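Bacterial bifunctional deaminase-reductase C-terminal domain-containing protein (Corynebacterium diphtheriae, PDB 2P4G) probably acts as an NADP-dependent reductase of the RibD C-terminal family, possibly reducing 5-amino-6-(5-phosphoribosylamino)uracil in riboflavin biosynthesis. Local coordinates at residues L139-Q144 / E165-P170; V209-L214 / F255-V260; G89-P94 / G108-T113; S43-A48 / I220-E225. All coordinates share one frame; numbering follows the deposited sequence.

Interaction 1. Residues L139-Q144 / E165-P170; sequences LVITQQ and EVIVAP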
loop_
_atom_site.group_PDB
_atom_site.type_symbol
_atom_site.label_atom_id
_atom_site.label_comp_id
_atom_site.label_asym_id
_atom_site.label_seq_id
_atom_site.Cartn_x
_atom_site.Cartn_y
_atom_site.Cartn_z
ATOM N N LEU A 139 -6.764 2.812 30.211
ATOM C CA LEU A 139 -6.721 4.226 30.429
ATOM C C LEU A 139 -7.524 4.826 29.258
ATOM O O LEU A 139 -7.186 4.625 28.093
ATOM C CB LEU A 139 -5.266 4.705 30.447
ATOM C CG LEU A 139 -5.003 6.204 30.569
ATOM C CD1 LEU A 139 -5.616 6.773 31.848
ATOM C CD2 LEU A 139 -3.485 6.479 30.475
ATOM N N VAL A 140 -8.607 5.532 29.571
ATOM C CA VAL A 140 -9.418 6.167 28.543
ATOM C C VAL A 140 -9.003 7.625 28.407
ATOM O O VAL A 140 -8.881 8.335 29.405
ATOM C CB VAL A 140 -10.920 6.047 28.833
ATOM C CG1 VAL A 140 -11.754 6.815 27.748
ATOM C CG2 VAL A 140 -11.290 4.580 28.885
ATOM N N ILE A 141 -8.746 8.041 27.168
ATOM C CA ILE A 141 -8.375 9.420 26.864
ATOM C C ILE A 141 -9.464 10.008 25.948
ATOM O O ILE A 141 -9.681 9.533 24.842
ATOM C CB ILE A 141 -6.994 9.537 26.150
ATOM C CG1 ILE A 141 -5.886 8.776 26.903
ATOM C CG2 ILE A 141 -6.634 11.023 25.913
ATOM C CD1 ILE A 141 -5.484 9.355 28.205
ATOM N N THR A 142 -10.130 11.046 26.430
ATOM C CA THR A 142 -11.185 11.707 25.705
ATOM C C THR A 142 -10.953 13.228 25.707
ATOM O O THR A 142 -9.883 13.713 26.087
ATOM C CB THR A 142 -12.549 11.325 26.315
ATOM O OG1 THR A 142 -13.599 11.911 25.540
ATOM C CG2 THR A 142 -12.654 11.774 27.755
ATOM N N GLN A 143 -11.952 13.979 25.278
ATOM C CA GLN A 143 -11.837 15.419 25.167
ATOM C C GLN A 143 -13.140 16.045 25.625
ATOM O O GLN A 143 -14.189 15.483 25.407
ATOM C CB GLN A 143 -11.554 15.756 23.705
ATOM C CG GLN A 143 -11.118 17.169 23.446
ATOM C CD GLN A 143 -10.287 17.315 22.170
ATOM O OE1 GLN A 143 -10.393 16.520 21.221
ATOM N NE2 GLN A 143 -9.453 18.348 22.146
ATOM N N GLN A 144 -13.093 17.192 26.280
ATOM C CA GLN A 144 -14.325 17.890 26.617
ATOM C C GLN A 144 -14.969 18.294 25.310
ATOM O O GLN A 144 -14.355 19.035 24.545
ATOM C CB GLN A 144 -14.051 19.131 27.452
ATOM C CG GLN A 144 -15.306 19.807 27.996
ATOM C CD GLN A 144 -15.852 19.130 29.244
ATOM O OE1 GLN A 144 -15.103 18.783 30.162
ATOM N NE2 GLN A 144 -17.169 18.947 29.290
ATOM N N GLU A 165 -10.188 4.697 34.763
ATOM C CA GLU A 165 -9.487 5.973 34.738
ATOM C C GLU A 165 -9.690 6.710 33.413
ATOM O O GLU A 165 -9.317 6.187 32.351
ATOM C CB GLU A 165 -7.991 5.726 34.931
ATOM C CG GLU A 165 -7.193 6.954 35.323
ATOM C CD GLU A 165 -5.711 6.655 35.459
ATOM O OE1 GLU A 165 -5.330 5.448 35.498
ATOM O OE2 GLU A 165 -4.924 7.637 35.508
ATOM N N VAL A 166 -10.249 7.920 33.476
ATOM C CA VAL A 166 -10.508 8.730 32.277
ATOM C C VAL A 166 -9.830 10.094 32.349
ATOM O O VAL A 166 -10.088 10.861 33.267
ATOM C CB VAL A 166 -12.010 8.985 32.060
ATOM C CG1 VAL A 166 -12.225 9.670 30.704
ATOM C CG2 VAL A 166 -12.826 7.683 32.156
ATOM N N ILE A 167 -8.966 10.382 31.381
ATOM C CA ILE A 167 -8.360 11.674 31.262
ATOM C C ILE A 167 -9.141 12.432 30.202
ATOM O O ILE A 167 -9.293 11.939 29.072
ATOM C CB ILE A 167 -6.910 11.593 30.786
ATOM C CG1 ILE A 167 -6.019 10.887 31.816
ATOM C CG2 ILE A 167 -6.362 13.010 30.536
ATOM C CD1 ILE A 167 -4.589 10.658 31.300
ATOM N N VAL A 168 -9.632 13.619 30.562
ATOM C CA VAL A 168 -10.337 14.491 29.627
ATOM C C VAL A 168 -9.381 15.569 29.142
ATOM O O VAL A 168 -9.013 16.444 29.907
ATOM C CB VAL A 168 -11.556 15.154 30.303
ATOM C CG1 VAL A 168 -12.301 16.059 29.314
ATOM C CG2 VAL A 168 -12.467 14.083 30.880
ATOM N N ALA A 169 -8.951 15.481 27.891
ATOM C CA ALA A 169 -8.165 16.546 27.269
ATOM C C ALA A 169 -9.039 17.787 27.078
ATOM O O ALA A 169 -10.238 17.666 26.874
ATOM C CB ALA A 169 -7.597 16.082 25.921
ATOM N N PRO A 170 -8.459 18.993 27.212
ATOM C CA PRO A 170 -9.160 20.211 26.799
ATOM C C PRO A 170 -9.638 20.199 25.355
ATOM O O PRO A 170 -9.118 19.447 24.519
ATOM C CB PRO A 170 -8.105 21.296 26.994
ATOM C CG PRO A 170 -7.268 20.775 28.114
ATOM C CD PRO A 170 -7.169 19.309 27.853
#
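Turned with CG opposite its backbone N (chi1 -168°) and extended from there, the side chain of Q143 carries its amide to P170, while in I141 chi1 -51° and chi2 -69° bring CD1 alongside I167. Both belong to strand 139-143, paired with strand 166-169 in a beta-alpha-beta crossover whose connection is helix 150-162. The parallel ladder is seen in the alternating bonds of V140 N to E165 O, I167 N to V140 O, T142 N to I167 O, A169 N to T142 O and Q144 N to A169 O. I141 and I167 run alongside each other in the same direction, and their CD1 atoms meet tightly at 3.5 Å. L139 CD1 joins them, 4.1 Å from I167 CD1, and also rests on the E165 carboxylate group, whose OE2 forms a salt bridge with R186. Helix 175-184 packs on this side of the sheet. On the face of V140, T142, V166 and V168, T142 CG2 touches V166 CG1 at 3.6 Å, with helix 150-162 packed against V166 and V168; T142 OG1 bonds to S116 O and W152 NE1. At the C-terminal end of the ladder, Q143 NE2 donates to P170 O over 2.6 Å, on a lone pair in the carbonyl plane.

Interaction 2. Residues V209-L214 / F255-V260; sequences VDRLHL and FSRYKV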
loop_
_atom_site.group_PDB
_atom_site.type_symbol
_atom_site.label_atom_id
_atom_site.label_comp_id
_atom_site.label_asym_id
_atom_site.label_seq_id
_atom_site.Cartn_x
_atom_site.Cartn_y
_atom_site.Cartn_z
ATOM N N VAL A 209 6.120 9.066 15.974
ATOM C CA VAL A 209 6.349 7.686 15.563
ATOM C C VAL A 209 7.804 7.543 15.155
ATOM O O VAL A 209 8.276 8.259 14.263
ATOM C CB VAL A 209 5.395 7.294 14.411
ATOM C CG1 VAL A 209 5.645 5.845 13.949
ATOM C CG2 VAL A 209 3.925 7.482 14.860
ATOM N N ASP A 210 8.526 6.664 15.844
ATOM C CA ASP A 210 9.951 6.410 15.561
ATOM C C ASP A 210 10.140 5.305 14.541
ATOM O O ASP A 210 11.067 5.339 13.757
ATOM C CB ASP A 210 10.671 5.966 16.826
ATOM C CG ASP A 210 10.576 6.976 17.911
ATOM O OD1 ASP A 210 11.067 8.086 17.664
ATOM O OD2 ASP A 210 10.007 6.679 18.988
ATOM N N ARG A 211 9.283 4.290 14.625
ATOM C CA ARG A 211 9.330 3.114 13.749
ATOM C C ARG A 211 7.929 2.660 13.451
ATOM O O ARG A 211 7.026 2.877 14.252
ATOM C CB ARG A 211 10.025 1.924 14.402
ATOM C CG ARG A 211 11.457 1.955 14.216
ATOM C CD ARG A 211 12.171 0.740 14.744
ATOM N NE ARG A 211 13.579 1.028 14.526
ATOM C CZ ARG A 211 14.295 1.859 15.278
ATOM N NH1 ARG A 211 13.784 2.418 16.374
ATOM N NH2 ARG A 211 15.557 2.085 14.963
ATOM N N LEU A 212 7.807 1.972 12.320
ATOM C CA LEU A 212 6.564 1.415 11.840
ATOM C C LEU A 212 6.771 -0.061 11.544
ATOM O O LEU A 212 7.713 -0.415 10.848
ATOM C CB LEU A 212 6.156 2.155 10.563
ATOM C CG LEU A 212 4.936 1.700 9.776
ATOM C CD1 LEU A 212 3.684 1.732 10.631
ATOM C CD2 LEU A 212 4.829 2.594 8.562
ATOM N N HIS A 213 5.905 -0.900 12.110
ATOM C CA HIS A 213 5.744 -2.263 11.678
ATOM C C HIS A 213 4.544 -2.312 10.748
ATOM O O HIS A 213 3.436 -2.042 11.172
ATOM C CB HIS A 213 5.498 -3.164 12.867
ATOM C CG HIS A 213 6.681 -3.293 13.746
ATOM N ND1 HIS A 213 7.602 -4.308 13.610
ATOM C CD2 HIS A 213 7.127 -2.504 14.749
ATOM C CE1 HIS A 213 8.561 -4.142 14.502
ATOM N NE2 HIS A 213 8.288 -3.061 15.212
ATOM N N LEU A 214 4.776 -2.645 9.483
ATOM C CA LEU A 214 3.698 -2.694 8.493
ATOM C C LEU A 214 3.687 -4.076 7.880
ATOM O O LEU A 214 4.725 -4.578 7.414
ATOM C CB LEU A 214 3.888 -1.629 7.417
ATOM C CG LEU A 214 2.834 -1.577 6.294
ATOM C CD1 LEU A 214 1.526 -1.027 6.808
ATOM C CD2 LEU A 214 3.355 -0.747 5.121
ATOM N N PHE A 255 6.087 -8.639 6.000
ATOM C CA PHE A 255 6.291 -7.929 7.223
ATOM C C PHE A 255 7.487 -7.041 6.996
ATOM O O PHE A 255 8.525 -7.505 6.526
ATOM C CB PHE A 255 6.548 -8.887 8.376
ATOM C CG PHE A 255 5.461 -9.880 8.571
ATOM C CD1 PHE A 255 4.275 -9.513 9.189
ATOM C CD2 PHE A 255 5.600 -11.171 8.125
ATOM C CE1 PHE A 255 3.279 -10.410 9.361
ATOM C CE2 PHE A 255 4.592 -12.080 8.309
ATOM C CZ PHE A 255 3.429 -11.704 8.928
ATOM N N SER A 256 7.330 -5.771 7.358
ATOM C CA SER A 256 8.336 -4.751 7.121
ATOM C C SER A 256 8.458 -3.900 8.378
ATOM O O SER A 256 7.469 -3.604 9.019
ATOM C CB SER A 256 7.936 -3.870 5.933
ATOM O OG SER A 256 6.781 -3.113 6.245
ATOM N N ARG A 257 9.687 -3.551 8.735
ATOM C CA ARG A 257 9.950 -2.614 9.781
ATOM C C ARG A 257 10.710 -1.465 9.157
ATOM O O ARG A 257 11.779 -1.680 8.527
ATOM C CB ARG A 257 10.815 -3.241 10.861
ATOM C CG ARG A 257 10.882 -2.378 12.112
ATOM C CD ARG A 257 11.736 -3.006 13.179
ATOM N NE ARG A 257 13.133 -2.899 12.839
ATOM C CZ ARG A 257 14.111 -3.503 13.504
ATOM N NH1 ARG A 257 13.847 -4.270 14.542
ATOM N NH2 ARG A 257 15.363 -3.321 13.114
ATOM N N TYR A 258 10.169 -0.258 9.343
ATOM C CA TYR A 258 10.787 0.988 8.886
ATOM C C TYR A 258 11.093 1.928 10.032
ATOM O O TYR A 258 10.346 2.001 11.008
ATOM C CB TYR A 258 9.828 1.760 8.001
ATOM C CG TYR A 258 9.420 1.092 6.716
ATOM C CD1 TYR A 258 10.177 1.264 5.543
ATOM C CD2 TYR A 258 8.243 0.334 6.645
ATOM C CE1 TYR A 258 9.780 0.685 4.328
ATOM C CE2 TYR A 258 7.840 -0.263 5.435
ATOM C CZ TYR A 258 8.606 -0.069 4.286
ATOM O OH TYR A 258 8.208 -0.648 3.115
ATOM N N LYS A 259 12.149 2.707 9.854
ATOM C CA LYS A 259 12.462 3.817 10.736
ATOM C C LYS A 259 11.852 5.070 10.134
ATOM O O LYS A 259 12.073 5.365 8.962
ATOM C CB LYS A 259 13.980 3.960 10.869
ATOM C CG LYS A 259 14.496 5.281 11.463
ATOM C CD LYS A 259 14.068 5.496 12.912
ATOM C CE LYS A 259 15.046 6.380 13.661
ATOM N NZ LYS A 259 16.442 5.830 13.665
ATOM N N VAL A 260 11.105 5.817 10.939
ATOM C CA VAL A 260 10.473 7.057 10.478
ATOM C C VAL A 260 11.432 8.238 10.543
ATOM O O VAL A 260 11.991 8.519 11.577
ATOM C CB VAL A 260 9.215 7.379 11.291
ATOM C CG1 VAL A 260 8.656 8.728 10.896
ATOM C CG2 VAL A 260 8.193 6.290 11.105
HETATM O O HOH W 1 6.542 -5.708 11.074
#
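R257 lays its aliphatic stem over one face of the H213 imidazole: CG stands 4.1 Å from the ring centroid, 24° off the normal, a CH-pi contact. Its CD comes 3.6 Å from H213 CE1. At the edge of the ring, in its plane, a water links H213 ND1 to S256 O. The two side chains run alongside each other because H213 and R257 form a non-hydrogen-bonded pair in the antiparallel ladder of strands 211-217 and 254-260. R211, one such pair further along, crosses R257 with the guanidinium planes 75° apart and NE to NE 4.3 Å. K259 CD lies over one face of the R211 guanidinium.

On the other side of the sheet L212 and Y258 form a hydrogen-bonded pair, with L212 N bonded to Y258 O and Y258 N to L212 O. At the next such pair L214 O accepts twice from S256: OG, set between its own backbone N and carbonyl carbon (chi1 67°), reaches it at 2.8 Å, and N does so at 2.9 Å. I44 and I254 of the second subunit pack against this face.

The next shell fixes the charged ends. E244 OE1 forms salt bridges with both R211 NE and R257 NE, R211 NH1 goes on to E35, and R257 NH1 bonds to the carbonyls of I21 and G24; R37 NH1 holds H213 NE2. One carboxylate, that of E244, thus ties the two arginines together, and its charge, with that of E35 on R211, would probably ease the repulsion between the two guanidinium groups.

Interaction 3. Residues G89-P94 / G108-T113; sequences GPVVLP and GLPKLT. With EDO (1,2-ethanediol), chain G; EDO (1,2-ethanediol), chain I.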
loop_
_atom_site.group_PDB
_atom_site.type_symbol
_atom_site.label_atom_id
_atom_site.label_comp_id
_atom_site.label_asym_id
_atom_site.label_seq_id
_atom_site.Cartn_x
_atom_site.Cartn_y
_atom_site.Cartn_z
ATOM N N GLY A 89 -10.027 -7.219 23.997
ATOM C CA GLY A 89 -10.341 -7.481 25.367
ATOM C C GLY A 89 -9.186 -7.042 26.238
ATOM O O GLY A 89 -8.279 -6.331 25.786
ATOM N N PRO A 90 -9.202 -7.471 27.504
ATOM C CA PRO A 90 -8.040 -7.219 28.341
ATOM C C PRO A 90 -6.762 -7.793 27.708
ATOM O O PRO A 90 -6.770 -8.906 27.174
ATOM C CB PRO A 90 -8.401 -7.900 29.662
ATOM C CG PRO A 90 -9.908 -7.907 29.684
ATOM C CD PRO A 90 -10.274 -8.160 28.238
ATOM N N VAL A 91 -5.682 -7.015 27.775
ATOM C CA VAL A 91 -4.422 -7.420 27.212
ATOM C C VAL A 91 -3.977 -8.727 27.853
ATOM O O VAL A 91 -4.061 -8.907 29.087
ATOM C CB VAL A 91 -3.377 -6.317 27.368
ATOM C CG1 VAL A 91 -1.994 -6.800 26.938
ATOM C CG2 VAL A 91 -3.814 -5.068 26.573
ATOM N N VAL A 92 -3.560 -9.663 26.990
ATOM C CA VAL A 92 -2.953 -10.940 27.431
ATOM C C VAL A 92 -1.570 -11.070 26.818
ATOM O O VAL A 92 -1.326 -10.603 25.708
ATOM C CB VAL A 92 -3.804 -12.216 27.037
ATOM C CG1 VAL A 92 -5.197 -12.157 27.626
ATOM C CG2 VAL A 92 -3.907 -12.344 25.534
ATOM N N LEU A 93 -0.670 -11.724 27.538
ATOM C CA LEU A 93 0.632 -12.105 26.987
ATOM C C LEU A 93 0.972 -13.535 27.371
ATOM O O LEU A 93 0.552 -14.024 28.426
ATOM C CB LEU A 93 1.755 -11.159 27.466
ATOM C CG LEU A 93 1.800 -9.726 26.938
ATOM C CD1 LEU A 93 2.849 -8.952 27.710
ATOM C CD2 LEU A 93 2.106 -9.703 25.453
ATOM N N PRO A 94 1.750 -14.213 26.516
ATOM C CA PRO A 94 2.216 -15.546 26.822
ATOM C C PRO A 94 2.992 -15.636 28.136
ATOM O O PRO A 94 3.691 -14.716 28.553
ATOM C CB PRO A 94 3.124 -15.877 25.647
ATOM C CG PRO A 94 2.665 -15.023 24.555
ATOM C CD PRO A 94 2.193 -13.775 25.183
ATOM N N GLY A 108 3.950 -6.765 34.217
ATOM C CA GLY A 108 3.707 -7.972 33.434
ATOM C C GLY A 108 3.074 -7.698 32.090
ATOM O O GLY A 108 3.433 -8.319 31.100
ATOM N N LEU A 109 2.136 -6.752 32.086
ATOM C CA LEU A 109 1.347 -6.386 30.916
ATOM C C LEU A 109 1.428 -4.892 30.596
ATOM O O LEU A 109 1.418 -4.053 31.496
ATOM C CB LEU A 109 -0.114 -6.743 31.150
ATOM C CG LEU A 109 -0.363 -8.244 31.314
ATOM C CD1 LEU A 109 -1.566 -8.483 32.199
ATOM C CD2 LEU A 109 -0.504 -8.931 29.956
ATOM N N PRO A 110 1.472 -4.553 29.301
ATOM C CA PRO A 110 1.396 -3.142 28.948
ATOM C C PRO A 110 0.024 -2.546 29.250
ATOM O O PRO A 110 -0.974 -3.249 29.233
ATOM C CB PRO A 110 1.628 -3.151 27.425
ATOM C CG PRO A 110 1.182 -4.506 26.999
ATOM C CD PRO A 110 1.579 -5.420 28.114
ATOM N N LYS A 111 -0.007 -1.243 29.493
ATOM C CA LYS A 111 -1.235 -0.529 29.764
ATOM C C LYS A 111 -1.964 -0.284 28.468
ATOM O O LYS A 111 -1.438 0.354 27.548
ATOM C CB LYS A 111 -0.943 0.823 30.443
ATOM C CG LYS A 111 -2.171 1.582 30.942
ATOM C CD LYS A 111 -2.802 0.865 32.112
ATOM C CE LYS A 111 -3.993 1.612 32.723
ATOM N NZ LYS A 111 -4.581 0.815 33.850
ATOM N N LEU A 112 -3.194 -0.767 28.398
ATOM C CA LEU A 112 -4.055 -0.470 27.263
ATOM C C LEU A 112 -4.661 0.908 27.420
ATOM O O LEU A 112 -5.331 1.189 28.414
ATOM C CB LEU A 112 -5.168 -1.518 27.139
ATOM C CG LEU A 112 -6.119 -1.414 25.964
ATOM C CD1 LEU A 112 -5.372 -1.482 24.605
ATOM C CD2 LEU A 112 -7.174 -2.515 26.090
ATOM N N THR A 113 -4.448 1.742 26.405
ATOM C CA THR A 113 -4.890 3.141 26.384
ATOM C C THR A 113 -5.818 3.364 25.196
ATOM O O THR A 113 -5.446 3.135 24.034
ATOM C CB THR A 113 -3.684 4.120 26.304
ATOM O OG1 THR A 113 -2.762 3.797 27.343
ATOM C CG2 THR A 113 -4.118 5.594 26.446
HETATM C C1 EDO G . -6.956 -8.657 24.116
HETATM O O1 EDO G . -7.283 -9.965 23.635
HETATM C C2 EDO G . -6.926 -7.507 23.070
HETATM O O2 EDO G . -6.518 -6.193 23.637
HETATM C C1 EDO I . -0.755 -1.490 33.417
HETATM O O1 EDO I . -0.568 -2.778 32.812
HETATM C C2 EDO I . 0.271 -1.172 34.506
HETATM O O2 EDO I . 1.255 -0.206 34.062
#
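V91 pushes its two methyls into a hollow made by L109, P110 and L112, where the loop 89-94 of this dihydrofolate reductase-like alpha/beta fold runs past the residues entering strand 111-115. The directions of the two touching parts differ by 150°, so neighbouring bumps meet in reverse order: V91 reaches L112 while L93 reaches G108 and P110. One branch of V91, CG1, opposite the backbone N (chi1 173°), meets P110 CG at 3.9 Å; the other, CG2, lies 3.8 Å from L112 CB. Inside the fold, I76 of strand 75-79 borders the same hollow, touching V91, P110 and L112, and R70 of helix 60-72 also packs on V91.

The second bump comes from the opposite direction. L109 CD2 fits into the dip between V91 and L93, 3.7 Å from V91 O and the same distance from L93 N. L109 runs antiparallel to the side chains of V91 and L93 as it passes them, its methyl meeting L93 CG at 3.9 Å. L93 is flanked by I67 and R70 of helix 60-72 and by K98 and R101 of helix 95-103, whose N-cap position is taken by P94. The grip is one of apolar shape, with the polar contact of G89 made to a 1,2-ethanediol, probably from the crystallisation liquor, whose O2 donates to G89 O. At the far end the L93 CD1 methyl meets the proline ring, 3.8 Å from P110 CD.

Interaction 4. Residues S43-A48 / I220-E225; sequences SINGSA and IICPVE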
loop_
_atom_site.group_PDB
_atom_site.type_symbol
_atom_site.label_atom_id
_atom_site.label_comp_id
_atom_site.label_asym_id
_atom_site.label_seq_id
_atom_site.Cartn_x
_atom_site.Cartn_y
_atom_site.Cartn_z
ATOM N N SER A 43 -3.889 -3.793 2.819
ATOM C CA SER A 43 -3.880 -4.394 1.497
ATOM C C SER A 43 -2.724 -3.786 0.715
ATOM O O SER A 43 -2.144 -2.764 1.124
ATOM C CB SER A 43 -5.214 -4.149 0.812
ATOM O OG SER A 43 -5.386 -2.799 0.448
ATOM N N ILE A 44 -2.357 -4.404 -0.400
ATOM C CA ILE A 44 -1.266 -3.876 -1.210
ATOM C C ILE A 44 -1.566 -2.477 -1.782
ATOM O O ILE A 44 -0.652 -1.690 -2.075
ATOM C CB ILE A 44 -0.842 -4.832 -2.348
ATOM C CG1 ILE A 44 -1.965 -5.031 -3.376
ATOM C CG2 ILE A 44 -0.332 -6.159 -1.753
ATOM C CD1 ILE A 44 -1.481 -5.204 -4.811
ATOM N N ASN A 45 -2.848 -2.167 -1.916
ATOM C CA ASN A 45 -3.269 -0.867 -2.377
ATOM C C ASN A 45 -3.727 0.092 -1.260
ATOM O O ASN A 45 -4.398 1.069 -1.529
ATOM C CB ASN A 45 -4.310 -1.035 -3.504
ATOM C CG ASN A 45 -5.626 -1.579 -3.017
ATOM O OD1 ASN A 45 -5.693 -2.518 -2.207
ATOM N ND2 ASN A 45 -6.691 -0.967 -3.492
ATOM N N GLY A 46 -3.359 -0.181 -0.013
ATOM C CA GLY A 46 -3.503 0.807 1.051
ATOM C C GLY A 46 -4.796 0.883 1.828
ATOM O O GLY A 46 -5.056 1.898 2.486
ATOM N N SER A 47 -5.609 -0.170 1.778
ATOM C CA SER A 47 -6.766 -0.276 2.668
ATOM C C SER A 47 -6.378 -0.988 3.968
ATOM O O SER A 47 -5.780 -2.048 3.919
ATOM C CB SER A 47 -7.914 -0.999 1.998
ATOM O OG SER A 47 -9.031 -1.016 2.872
ATOM N N ALA A 48 -6.700 -0.384 5.118
ATOM C CA ALA A 48 -6.462 -0.991 6.431
ATOM C C ALA A 48 -7.506 -2.067 6.773
ATOM O O ALA A 48 -7.301 -2.867 7.704
ATOM C CB ALA A 48 -6.454 0.101 7.543
ATOM N N ILE A 220 -6.045 -7.163 -2.829
ATOM C CA ILE A 220 -6.396 -5.896 -3.469
ATOM C C ILE A 220 -7.813 -5.586 -3.069
ATOM O O ILE A 220 -8.656 -6.431 -3.185
ATOM C CB ILE A 220 -6.387 -6.014 -4.991
ATOM C CG1 ILE A 220 -4.965 -6.314 -5.487
ATOM C CG2 ILE A 220 -7.010 -4.775 -5.612
ATOM C CD1 ILE A 220 -4.823 -6.392 -6.983
ATOM N N ILE A 221 -8.054 -4.375 -2.588
ATOM C CA ILE A 221 -9.382 -3.923 -2.160
ATOM C C ILE A 221 -9.683 -2.590 -2.847
ATOM O O ILE A 221 -9.006 -1.579 -2.586
ATOM C CB ILE A 221 -9.437 -3.754 -0.631
ATOM C CG1 ILE A 221 -9.092 -5.102 0.055
ATOM C CG2 ILE A 221 -10.814 -3.233 -0.212
ATOM C CD1 ILE A 221 -8.775 -5.024 1.550
ATOM N N CYS A 222 -10.650 -2.619 -3.766
ATOM C CA CYS A 222 -11.138 -1.438 -4.487
ATOM C C CYS A 222 -12.640 -1.319 -4.334
ATOM O O CYS A 222 -13.363 -2.261 -4.646
ATOM C CB CYS A 222 -10.861 -1.548 -5.963
ATOM S SG CYS A 222 -9.164 -1.633 -6.293
ATOM N N PRO A 223 -13.125 -0.150 -3.891
ATOM C CA PRO A 223 -12.345 1.011 -3.519
ATOM C C PRO A 223 -11.644 0.757 -2.228
ATOM O O PRO A 223 -12.015 -0.145 -1.497
ATOM C CB PRO A 223 -13.411 2.104 -3.343
ATOM C CG PRO A 223 -14.610 1.593 -4.023
ATOM C CD PRO A 223 -14.562 0.129 -3.785
ATOM N N VAL A 224 -10.628 1.545 -1.941
ATOM C CA VAL A 224 -9.986 1.471 -0.648
ATOM C C VAL A 224 -11.066 1.763 0.407
ATOM O O VAL A 224 -11.657 2.838 0.424
ATOM C CB VAL A 224 -8.794 2.449 -0.558
ATOM C CG1 VAL A 224 -8.398 2.659 0.845
ATOM C CG2 VAL A 224 -7.631 1.927 -1.352
ATOM N N GLU A 225 -11.367 0.776 1.243
ATOM C CA GLU A 225 -12.374 0.964 2.267
ATOM C C GLU A 225 -11.917 2.007 3.270
ATOM O O GLU A 225 -12.644 2.907 3.643
ATOM C CB GLU A 225 -12.588 -0.314 3.061
ATOM C CG GLU A 225 -13.264 -1.415 2.351
ATOM C CD GLU A 225 -13.430 -2.623 3.241
ATOM O OE1 GLU A 225 -13.347 -2.454 4.498
ATOM O OE2 GLU A 225 -13.629 -3.728 2.659
#
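N45 docks its side-chain amide onto the backbone of I221, giving the tight half of a contact between a type I beta turn, S43 to G46, and the end of strand 219-222. The amide reads both polar groups of I221: I221 N donates to N45 OD1 at 3.0 Å, and N45 ND2 donates to I221 O at 2.6 Å. Both bonds are nearly straight, although ND2 sits above the plane of the I221 carbonyl. N45 CG lies between its own backbone N and carbonyl carbon (chi1 69°), which directs the amide toward I221. OD1 is gripped again by S43 OG, which arrives on the opposite face of the amide plane from I221 N; S47 N in turn donates to S43 OG. The two bonds to I221, with that from S43 OG, fix the rotation of the amide.

In this buried half I44 CD1 packs on I220 CG1 at 3.7 Å, and I221 CD1 touches S43 CB. Behind it, I220, I221 and C222 pair in an antiparallel ladder with the second subunit, and F229 of that subunit packs on N45 and I220.

Past the cis peptide before P223 the contact slackens. V224 still presses CG2 against N45 O at 3.3 Å, but E225 lies at the solvent side, its carboxylate held by T49, S51 and G52 rather than by the turn. S47 OG, bonded to T49 O, receives only a weak, bent bond from E225 N at 3.4 Å.

In the fold
Interactions 1, 2 and 3 all reach one mixed sheet. Strands 111-115, 139-143 and 166-169 are consecutive at one end, so interactions 3 and 1 touch, L139 N lying 2.8 Å from L112 O. Interaction 2 belongs to the antiparallel end, with its centre about 28 Å from that of interaction 1, across the chain's centre. Along the chain interaction 3 comes first, then 1, then 2. Interaction 4 joins residues far apart in sequence, encloses 3 and 1 within its loop, and interleaves with 2, about 19 Å away centre to centre. Of these contacts, the two that touch the second subunit, 2 and 4, are distant from the crossover of interaction 1, whose segments no other chain touches.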